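Local coordinates for anti-restriction endonuclease (Enterobacteria phage T4, PDB 3WX4), which mimics DNA to inhibit DNA binding by the bacterial histone-like protein H-NS, and strongly inhibits the host McrA endonuclease, which cuts DNA at modified cytosines, at residues Ile15-Lys20 with Ile80-Tyr85; Glu35-Leu40 with Gly59-Ile64; Glu39-Leu42 with Phe47-Gly50. All blocks are in the same frame, centred on the assembly; numbering follows the deposited sequence.

Contact 1. Residues Ile15-Lys20 with Ile80-Tyr85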
loop_
_atom_site.group_PDB
_atom_site.type_symbol
_atom_site.label_atom_id
_atom_site.label_comp_id
_atom_site.label_asym_id
_atom_site.label_seq_id
_atom_site.Cartn_x
_atom_site.Cartn_y
_atom_site.Cartn_z
ATOM N N ILE A 15 -0.648 -17.896 -6.934
ATOM C CA ILE A 15 -1.840 -18.453 -6.385
ATOM C C ILE A 15 -2.247 -19.483 -7.393
ATOM O O ILE A 15 -2.847 -19.177 -8.442
ATOM C CB ILE A 15 -2.906 -17.361 -6.147
ATOM C CG1 ILE A 15 -2.355 -16.316 -5.182
ATOM C CG2 ILE A 15 -4.149 -17.967 -5.559
ATOM C CD1 ILE A 15 -3.315 -15.154 -4.893
ATOM N N ASP A 16 -1.873 -20.734 -7.113
ATOM C CA ASP A 16 -2.174 -21.832 -8.036
ATOM C C ASP A 16 -3.616 -21.926 -8.595
ATOM O O ASP A 16 -3.811 -22.059 -9.822
ATOM C CB ASP A 16 -1.870 -23.176 -7.372
ATOM C CG ASP A 16 -0.363 -23.351 -6.989
ATOM O OD1 ASP A 16 0.546 -22.600 -7.475
ATOM O OD2 ASP A 16 -0.111 -24.298 -6.192
ATOM N N ILE A 17 -4.620 -21.906 -7.717
ATOM C CA ILE A 17 -5.972 -22.065 -8.207
ATOM C C ILE A 17 -6.388 -20.924 -9.155
ATOM O O ILE A 17 -7.215 -21.145 -10.056
ATOM C CB ILE A 17 -6.993 -22.227 -7.062
ATOM C CG1 ILE A 17 -8.226 -22.913 -7.603
ATOM C CG2 ILE A 17 -7.373 -20.865 -6.429
ATOM C CD1 ILE A 17 -9.173 -23.492 -6.507
ATOM N N LEU A 18 -5.807 -19.737 -8.977
ATOM C CA LEU A 18 -6.174 -18.603 -9.874
ATOM C C LEU A 18 -5.454 -18.761 -11.180
ATOM O O LEU A 18 -6.024 -18.438 -12.245
ATOM C CB LEU A 18 -5.822 -17.228 -9.274
ATOM C CG LEU A 18 -6.891 -16.755 -8.264
ATOM C CD1 LEU A 18 -6.322 -15.521 -7.494
ATOM C CD2 LEU A 18 -8.255 -16.427 -8.975
ATOM N N GLU A 19 -4.192 -19.230 -11.122
ATOM C CA GLU A 19 -3.467 -19.460 -12.371
ATOM C C GLU A 19 -4.235 -20.516 -13.191
ATOM O O GLU A 19 -4.391 -20.377 -14.409
ATOM C CB GLU A 19 -2.054 -19.986 -12.120
ATOM C CG GLU A 19 -1.332 -20.393 -13.400
ATOM C CD GLU A 19 0.080 -20.896 -13.142
ATOM O OE1 GLU A 19 0.202 -21.762 -12.220
ATOM O OE2 GLU A 19 1.017 -20.435 -13.838
ATOM N N LYS A 20 -4.722 -21.571 -12.545
ATOM C CA LYS A 20 -5.471 -22.570 -13.271
ATOM C C LYS A 20 -6.799 -22.023 -13.819
ATOM O O LYS A 20 -7.245 -22.459 -14.888
ATOM C CB LYS A 20 -5.772 -23.782 -12.397
ATOM C CG LYS A 20 -4.643 -24.755 -12.366
ATOM C CD LYS A 20 -4.834 -25.752 -11.228
ATOM C CE LYS A 20 -4.073 -27.046 -11.533
ATOM N NZ LYS A 20 -4.664 -27.781 -12.748
ATOM N N ILE A 80 -7.561 -16.084 2.444
ATOM C CA ILE A 80 -8.934 -16.096 2.963
ATOM C C ILE A 80 -9.885 -15.506 1.910
ATOM O O ILE A 80 -10.976 -16.016 1.665
ATOM C CB ILE A 80 -9.049 -15.260 4.282
ATOM C CG1 ILE A 80 -8.539 -16.108 5.459
ATOM C CG2 ILE A 80 -10.495 -14.858 4.532
ATOM C CD1 ILE A 80 -8.101 -15.282 6.693
ATOM N N TYR A 81 -9.477 -14.392 1.314
ATOM C CA TYR A 81 -10.302 -13.764 0.278
ATOM C C TYR A 81 -10.399 -14.672 -0.931
ATOM O O TYR A 81 -11.464 -14.815 -1.491
ATOM C CB TYR A 81 -9.693 -12.430 -0.148
ATOM C CG TYR A 81 -9.937 -11.338 0.849
ATOM C CD1 TYR A 81 -10.893 -10.352 0.606
ATOM C CD2 TYR A 81 -9.166 -11.251 2.014
ATOM C CE1 TYR A 81 -11.075 -9.279 1.496
ATOM C CE2 TYR A 81 -9.332 -10.202 2.908
ATOM C CZ TYR A 81 -10.282 -9.215 2.644
ATOM O OH TYR A 81 -10.407 -8.143 3.495
ATOM N N VAL A 82 -9.290 -15.296 -1.326
ATOM C CA VAL A 82 -9.320 -16.201 -2.495
ATOM C C VAL A 82 -10.271 -17.384 -2.260
ATOM O O VAL A 82 -11.135 -17.696 -3.101
ATOM C CB VAL A 82 -7.869 -16.731 -2.862
ATOM C CG1 VAL A 82 -7.968 -17.894 -3.943
ATOM C CG2 VAL A 82 -7.003 -15.576 -3.339
ATOM N N HIS A 83 -10.159 -18.030 -1.091
ATOM C CA HIS A 83 -11.025 -19.186 -0.826
ATOM C C HIS A 83 -12.478 -18.831 -0.872
ATOM O O HIS A 83 -13.340 -19.670 -1.198
ATOM C CB HIS A 83 -10.701 -19.813 0.527
ATOM C CG HIS A 83 -9.345 -20.422 0.572
ATOM N ND1 HIS A 83 -8.905 -21.304 -0.396
ATOM C CD2 HIS A 83 -8.322 -20.273 1.447
ATOM C CE1 HIS A 83 -7.663 -21.668 -0.115
ATOM N NE2 HIS A 83 -7.285 -21.058 0.995
ATOM N N ASP A 84 -12.783 -17.586 -0.542
ATOM C CA ASP A 84 -14.172 -17.196 -0.555
ATOM C C ASP A 84 -14.833 -17.304 -1.934
ATOM O O ASP A 84 -16.041 -17.482 -2.004
ATOM C CB ASP A 84 -14.330 -15.780 -0.020
ATOM C CG ASP A 84 -15.789 -15.451 0.266
ATOM O OD1 ASP A 84 -16.385 -16.193 1.093
ATOM O OD2 ASP A 84 -16.344 -14.493 -0.337
ATOM N N TYR A 85 -14.065 -17.191 -3.032
ATOM C CA TYR A 85 -14.678 -17.345 -4.361
ATOM C C TYR A 85 -15.003 -18.813 -4.678
ATOM O O TYR A 85 -15.721 -19.111 -5.639
ATOM C CB TYR A 85 -13.754 -16.799 -5.450
ATOM C CG TYR A 85 -13.653 -15.302 -5.423
ATOM C CD1 TYR A 85 -14.627 -14.512 -6.054
ATOM C CD2 TYR A 85 -12.636 -14.670 -4.721
ATOM C CE1 TYR A 85 -14.587 -13.135 -5.977
ATOM C CE2 TYR A 85 -12.582 -13.257 -4.630
ATOM C CZ TYR A 85 -13.574 -12.501 -5.267
ATOM O OH TYR A 85 -13.570 -11.118 -5.159
#

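Contact 2. Residues Glu35-Leu40 with Gly59-Ile64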
loop_
_atom_site.group_PDB
_atom_site.type_symbol
_atom_site.label_atom_id
_atom_site.label_comp_id
_atom_site.label_asym_id
_atom_site.label_seq_id
_atom_site.Cartn_x
_atom_site.Cartn_y
_atom_site.Cartn_z
ATOM N N GLU A 35 -11.613 -7.770 -8.590
ATOM C CA GLU A 35 -12.402 -7.525 -7.384
ATOM C C GLU A 35 -11.542 -7.921 -6.194
ATOM O O GLU A 35 -11.548 -7.243 -5.163
ATOM C CB GLU A 35 -13.685 -8.336 -7.356
ATOM C CG GLU A 35 -14.468 -8.105 -6.068
ATOM C CD GLU A 35 -15.745 -8.936 -5.949
ATOM O OE1 GLU A 35 -16.816 -8.374 -6.241
ATOM O OE2 GLU A 35 -15.713 -10.148 -5.558
ATOM N N LEU A 36 -10.751 -8.985 -6.354
ATOM C CA LEU A 36 -9.892 -9.430 -5.274
ATOM C C LEU A 36 -8.911 -8.342 -4.844
ATOM O O LEU A 36 -8.772 -8.005 -3.630
ATOM C CB LEU A 36 -9.147 -10.709 -5.684
ATOM C CG LEU A 36 -8.044 -11.191 -4.735
ATOM C CD1 LEU A 36 -8.694 -11.711 -3.456
ATOM C CD2 LEU A 36 -7.248 -12.356 -5.421
ATOM N N VAL A 37 -8.217 -7.776 -5.815
ATOM C CA VAL A 37 -7.242 -6.734 -5.565
ATOM C C VAL A 37 -7.927 -5.496 -5.001
ATOM O O VAL A 37 -7.421 -4.838 -4.105
ATOM C CB VAL A 37 -6.502 -6.372 -6.898
ATOM C CG1 VAL A 37 -5.691 -5.109 -6.733
ATOM C CG2 VAL A 37 -5.541 -7.569 -7.258
ATOM N N GLU A 38 -9.095 -5.179 -5.515
ATOM C CA GLU A 38 -9.760 -3.979 -5.022
ATOM C C GLU A 38 -10.192 -4.154 -3.562
ATOM O O GLU A 38 -9.973 -3.254 -2.735
ATOM C CB GLU A 38 -10.973 -3.684 -5.885
ATOM C CG GLU A 38 -11.741 -2.467 -5.405
ATOM C CD GLU A 38 -12.866 -2.188 -6.346
ATOM O OE1 GLU A 38 -12.576 -1.942 -7.544
ATOM O OE2 GLU A 38 -14.032 -2.260 -5.894
ATOM N N GLU A 39 -10.790 -5.300 -3.251
ATOM C CA GLU A 39 -11.246 -5.557 -1.892
ATOM C C GLU A 39 -10.101 -5.673 -0.915
ATOM O O GLU A 39 -10.240 -5.211 0.222
ATOM C CB GLU A 39 -12.150 -6.807 -1.796
ATOM C CG GLU A 39 -13.572 -6.527 -2.299
ATOM C CD GLU A 39 -14.578 -7.691 -2.073
ATOM O OE1 GLU A 39 -15.771 -7.527 -2.503
ATOM O OE2 GLU A 39 -14.173 -8.749 -1.491
ATOM N N LEU A 40 -8.990 -6.280 -1.317
ATOM C CA LEU A 40 -7.845 -6.388 -0.407
ATOM C C LEU A 40 -7.327 -4.989 -0.079
ATOM O O LEU A 40 -6.944 -4.707 1.062
ATOM C CB LEU A 40 -6.722 -7.239 -1.004
ATOM C CG LEU A 40 -7.023 -8.763 -1.024
ATOM C CD1 LEU A 40 -6.015 -9.479 -1.960
ATOM C CD2 LEU A 40 -6.949 -9.364 0.431
ATOM N N GLY A 59 -2.264 -15.217 -12.470
ATOM C CA GLY A 59 -2.283 -16.016 -11.253
ATOM C C GLY A 59 -1.170 -15.665 -10.251
ATOM O O GLY A 59 -1.175 -16.188 -9.109
ATOM N N TYR A 60 -0.196 -14.840 -10.648
ATOM C CA TYR A 60 0.870 -14.412 -9.736
ATOM C C TYR A 60 0.561 -12.974 -9.349
ATOM O O TYR A 60 0.065 -12.213 -10.175
ATOM C CB TYR A 60 2.244 -14.319 -10.372
ATOM C CG TYR A 60 2.811 -15.518 -11.087
ATOM C CD1 TYR A 60 2.133 -16.740 -11.163
ATOM C CD2 TYR A 60 4.058 -15.418 -11.689
ATOM C CE1 TYR A 60 2.711 -17.837 -11.833
ATOM C CE2 TYR A 60 4.620 -16.480 -12.336
ATOM C CZ TYR A 60 3.941 -17.678 -12.401
ATOM O OH TYR A 60 4.584 -18.708 -13.034
ATOM N N PHE A 61 0.918 -12.584 -8.126
ATOM C CA PHE A 61 0.665 -11.213 -7.620
ATOM C C PHE A 61 1.916 -10.636 -7.018
ATOM O O PHE A 61 2.699 -11.404 -6.443
ATOM C CB PHE A 61 -0.412 -11.264 -6.547
ATOM C CG PHE A 61 -1.718 -11.692 -7.081
ATOM C CD1 PHE A 61 -2.649 -10.741 -7.477
ATOM C CD2 PHE A 61 -1.971 -13.049 -7.329
ATOM C CE1 PHE A 61 -3.820 -11.127 -8.127
ATOM C CE2 PHE A 61 -3.135 -13.466 -7.985
ATOM C CZ PHE A 61 -4.072 -12.489 -8.394
ATOM N N TYR A 62 2.152 -9.336 -7.173
ATOM C CA TYR A 62 3.311 -8.771 -6.478
ATOM C C TYR A 62 2.722 -8.429 -5.115
ATOM O O TYR A 62 1.512 -8.151 -5.009
ATOM C CB TYR A 62 3.912 -7.533 -7.160
ATOM C CG TYR A 62 2.992 -6.328 -7.338
ATOM C CD1 TYR A 62 2.665 -5.521 -6.259
ATOM C CD2 TYR A 62 2.464 -6.006 -8.600
ATOM C CE1 TYR A 62 1.833 -4.414 -6.404
ATOM C CE2 TYR A 62 1.617 -4.910 -8.780
ATOM C CZ TYR A 62 1.301 -4.111 -7.672
ATOM O OH TYR A 62 0.459 -3.032 -7.747
ATOM N N VAL A 63 3.542 -8.495 -4.062
ATOM C CA VAL A 63 3.039 -8.207 -2.713
ATOM C C VAL A 63 4.145 -7.412 -2.006
ATOM O O VAL A 63 5.316 -7.827 -2.036
ATOM C CB VAL A 63 2.771 -9.503 -1.929
ATOM C CG1 VAL A 63 2.301 -9.177 -0.534
ATOM C CG2 VAL A 63 1.685 -10.312 -2.603
ATOM N N ILE A 64 3.789 -6.246 -1.472
ATOM C CA ILE A 64 4.715 -5.389 -0.751
ATOM C C ILE A 64 4.082 -5.041 0.599
ATOM O O ILE A 64 3.129 -4.250 0.678
ATOM C CB ILE A 64 5.011 -4.081 -1.516
ATOM C CG1 ILE A 64 5.550 -4.409 -2.909
ATOM C CG2 ILE A 64 6.139 -3.263 -0.788
ATOM C CD1 ILE A 64 5.463 -3.229 -3.887
#

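Contact 3. Residues Glu39-Leu42 with Phe47-Gly50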
loop_
_atom_site.group_PDB
_atom_site.type_symbol
_atom_site.label_atom_id
_atom_site.label_comp_id
_atom_site.label_asym_id
_atom_site.label_seq_id
_atom_site.Cartn_x
_atom_site.Cartn_y
_atom_site.Cartn_z
ATOM N N GLU A 39 -10.790 -5.300 -3.251
ATOM C CA GLU A 39 -11.246 -5.557 -1.892
ATOM C C GLU A 39 -10.101 -5.673 -0.915
ATOM O O GLU A 39 -10.240 -5.211 0.222
ATOM C CB GLU A 39 -12.150 -6.807 -1.796
ATOM C CG GLU A 39 -13.572 -6.527 -2.299
ATOM C CD GLU A 39 -14.578 -7.691 -2.073
ATOM O OE1 GLU A 39 -15.771 -7.527 -2.503
ATOM O OE2 GLU A 39 -14.173 -8.749 -1.491
ATOM N N LEU A 40 -8.990 -6.280 -1.317
ATOM C CA LEU A 40 -7.845 -6.388 -0.407
ATOM C C LEU A 40 -7.327 -4.989 -0.079
ATOM O O LEU A 40 -6.944 -4.707 1.062
ATOM C CB LEU A 40 -6.722 -7.239 -1.004
ATOM C CG LEU A 40 -7.023 -8.763 -1.024
ATOM C CD1 LEU A 40 -6.015 -9.479 -1.960
ATOM C CD2 LEU A 40 -6.949 -9.364 0.431
ATOM N N HIS A 41 -7.313 -4.109 -1.066
ATOM C CA HIS A 41 -6.865 -2.751 -0.822
ATOM C C HIS A 41 -7.869 -1.956 0.004
ATOM O O HIS A 41 -7.484 -1.102 0.805
ATOM C CB HIS A 41 -6.612 -2.023 -2.142
ATOM C CG HIS A 41 -5.315 -2.404 -2.774
ATOM N ND1 HIS A 41 -5.096 -2.345 -4.135
ATOM C CD2 HIS A 41 -4.157 -2.841 -2.219
ATOM C CE1 HIS A 41 -3.853 -2.725 -4.390
ATOM N NE2 HIS A 41 -3.261 -3.029 -3.244
ATOM N N LEU A 42 -9.149 -2.219 -0.170
ATOM C CA LEU A 42 -10.107 -1.429 0.577
ATOM C C LEU A 42 -10.136 -1.803 2.049
ATOM O O LEU A 42 -10.301 -0.939 2.905
ATOM C CB LEU A 42 -11.512 -1.536 -0.044
ATOM C CG LEU A 42 -11.709 -0.760 -1.366
ATOM C CD1 LEU A 42 -13.101 -1.024 -1.953
ATOM C CD2 LEU A 42 -11.544 0.767 -1.135
ATOM N N PHE A 47 -0.420 -3.400 3.175
ATOM C CA PHE A 47 0.321 -4.070 2.121
ATOM C C PHE A 47 -0.259 -3.643 0.772
ATOM O O PHE A 47 -1.391 -3.167 0.706
ATOM C CB PHE A 47 0.293 -5.604 2.259
ATOM C CG PHE A 47 -1.053 -6.234 2.058
ATOM C CD1 PHE A 47 -1.518 -6.571 0.776
ATOM C CD2 PHE A 47 -1.838 -6.545 3.140
ATOM C CE1 PHE A 47 -2.731 -7.199 0.604
ATOM C CE2 PHE A 47 -3.089 -7.194 2.977
ATOM C CZ PHE A 47 -3.537 -7.518 1.695
ATOM N N LEU A 48 0.571 -3.735 -0.254
ATOM C CA LEU A 48 0.126 -3.406 -1.638
ATOM C C LEU A 48 0.080 -4.740 -2.351
ATOM O O LEU A 48 0.872 -5.657 -2.043
ATOM C CB LEU A 48 1.154 -2.522 -2.340
ATOM C CG LEU A 48 1.324 -1.104 -1.826
ATOM C CD1 LEU A 48 2.559 -0.474 -2.526
ATOM C CD2 LEU A 48 0.037 -0.278 -2.120
ATOM N N ILE A 49 -0.832 -4.891 -3.313
ATOM C CA ILE A 49 -0.872 -6.140 -4.061
ATOM C C ILE A 49 -1.333 -5.764 -5.460
ATOM O O ILE A 49 -2.054 -4.757 -5.641
ATOM C CB ILE A 49 -1.846 -7.142 -3.449
ATOM C CG1 ILE A 49 -1.776 -8.452 -4.231
ATOM C CG2 ILE A 49 -3.257 -6.549 -3.391
ATOM C CD1 ILE A 49 -2.663 -9.533 -3.670
ATOM N N GLY A 50 -0.906 -6.532 -6.454
ATOM C CA GLY A 50 -1.347 -6.206 -7.805
ATOM C C GLY A 50 -0.964 -7.342 -8.740
ATOM O O GLY A 50 -0.126 -8.213 -8.433
#

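Contact 1. Residues Ile15-Lys20 with Ile80-Tyr85
Val82 projects from helix 71-84 into a small apolar patch made by Ile15, Ile17 and Leu18, a helix-to-helix packing contact in an alpha/beta fold whose helices pack on a three-stranded antiparallel sheet. The valine supplies more than half of the 130 Å² buried here. Its two methyls divide the work. CG2 meets the outermost carbon of Ile15, CD1, at 4.0 Å, and more loosely approaches CD1 of Leu18 at 4.2 Å. CG1 lies 3.9 Å from CG2 of Ile17 and also reaches the gamma branch of Ile15. Val82 and the two isoleucines point past one another in opposite senses, so that they overlap side by side instead of meeting at their ends. A branched residue suits this place because it offers two contact points close to its own backbone.

Ile17 touches with its short branch, which sits between the backbone N and the carbonyl carbon; its longer arm, anti to the backbone N (chi1 -158°), points elsewhere. Ile17 also touches Ile87, Glu88 and Phe91. Ile15 and Leu18 also pack on Phe61 of the central strand, and Val82 on Leu36 of helix 26-43.

Behind this first shell, the backbone sets the positions. Ile15 is the N-cap of helix 16-24, the residue between strand 2-14 and the helix, and its carbonyl O accepts a 3.0 Å hydrogen bond from Glu19 N. On the other helix, Val82 O takes the amide hydrogen of Tyr85 N at 3.0 Å, and this oxygen lies in the plane of the Tyr85 ring, at its edge.

Contact 2. Residues Glu35-Leu40 with Gly59-Ile64
Phe61 reaches out from the central strand of the sheet toward Val37 and Leu36 on helix 26-43, a helix-on-sheet packing contact in the interior of this alpha/beta fold. No hydrogen bond crosses it; 91 Å² of surface is buried, and about half of that belongs to the phenylalanine.

The ring meets its partners with its outer carbons. CE1 lies 4.0 Å from CG2 of Val37, and this methyl comes to the ring edge, near the ring plane, while the two side chains meet at a slant. CD2 of Leu36 lies obliquely off CZ, at 4.4 Å. Phenylalanine suits the place because its length bridges the gap between strand and helix, whose nearest CA atoms, those of Val37 and Phe61, stand 9.3 Å apart.

Conformation decides which branches arrive. In Phe61, CG stands anti to the carbonyl carbon and beside the backbone N (chi1 -65°), and the ring is turned nearly perpendicular to the chain that carries it (chi2 -94°). Leu36 is extended: CG is anti to the backbone N (chi1 171°), and CD2 continues the chain anti to CA, making it the branch that can span the distance. Val37, whose methyls sit close to its backbone, touches with the one beside its backbone N.

Ile49 and Thr51 of strand 47-51 and Ile15 also bear on Phe61. Strand alternation turns Tyr60, Tyr62 and Ile64 the other way, where they pack against the second subunit. Just before the strand, Gly59 adopts a positive phi at which a CB would collide with the preceding carbonyl O, and its backbone N donates a hydrogen bond to Tyr29 OH.

Contact 3. Residues Glu39-Leu42 with Phe47-Gly50
His41, near the end of helix 26-43, takes a hydrogen bond from the backbone of Ile49 in strand 47-51, joining the two arms of a helix-turn-strand connection. Ile49 N donates to NE2 over 3.1 Å, fairly straight at 155°, with the donor tilted 19° from the ring plane. Because NE2 acts as acceptor, the geometry is consistent with a neutral ring carrying its proton on ND1. A histidine fits well: it offers a long-reaching acceptor for an amide on the outer edge of strand 47-51, the side turned from strand 60-65.

The tight part is the meeting of this ring with Ile49. Ile49 O lies 3.0 Å from CE1, oblique to the ring, and NE2 is 3.5 Å from CG2 of the same isoleucine. That methyl occupies the place between backbone N and carbonyl carbon, while CG1 runs anti to the N (chi1 -177°) and carries CD1 to within 3.8 Å of Leu40 CD1. The beta-branched side chain thus serves histidine and leucine at once. The other methyl of Leu40, CD2, lies 4.1 Å from CZ of Phe47, at the edge of the ring.

The looser part is the side chain of Leu48. Its backbone borders the ring, with CA 3.8 Å from His41 NE2, but the side chain starts away from the helix and CD2 comes only to 4.4 Å from NE2; it packs instead on Leu48 of the second subunit. His41, partly exposed, also touches Asn45 of that subunit.

Inward, Leu40, Phe47 and Ile49 form an apolar layer against Val74, Ile78 and Tyr81 of helix 71-84, while Leu48 and Gly50 pair through their backbones with Ile64 and Tyr62 of strand 60-65, which adjoins strand 47-51 in the sheet.

How the contacts relate
Contacts 2 and 3 are the closest pair, their centres about 6 Å apart. They share Glu39 and Leu40 of helix 26-43 and use neighbouring strands, stitched by backbone hydrogen bonds such as Leu48 N to Ile64 O at 2.8 Å. The centre of contact 1 is about 11 Å from that of contact 2 and about 15 Å from that of contact 3, across the chain's centre from the latter. Ile15 N bonds Gly59 O at 2.8 Å, and Ile15 CD1 packs on Phe61 CD2, tying contact 1 to contact 2. Tyr81 lies against Leu40, bringing helix 71-84 to both helix 26-43 contacts. The second subunit touches contacts 2 and 3 but not contact 1.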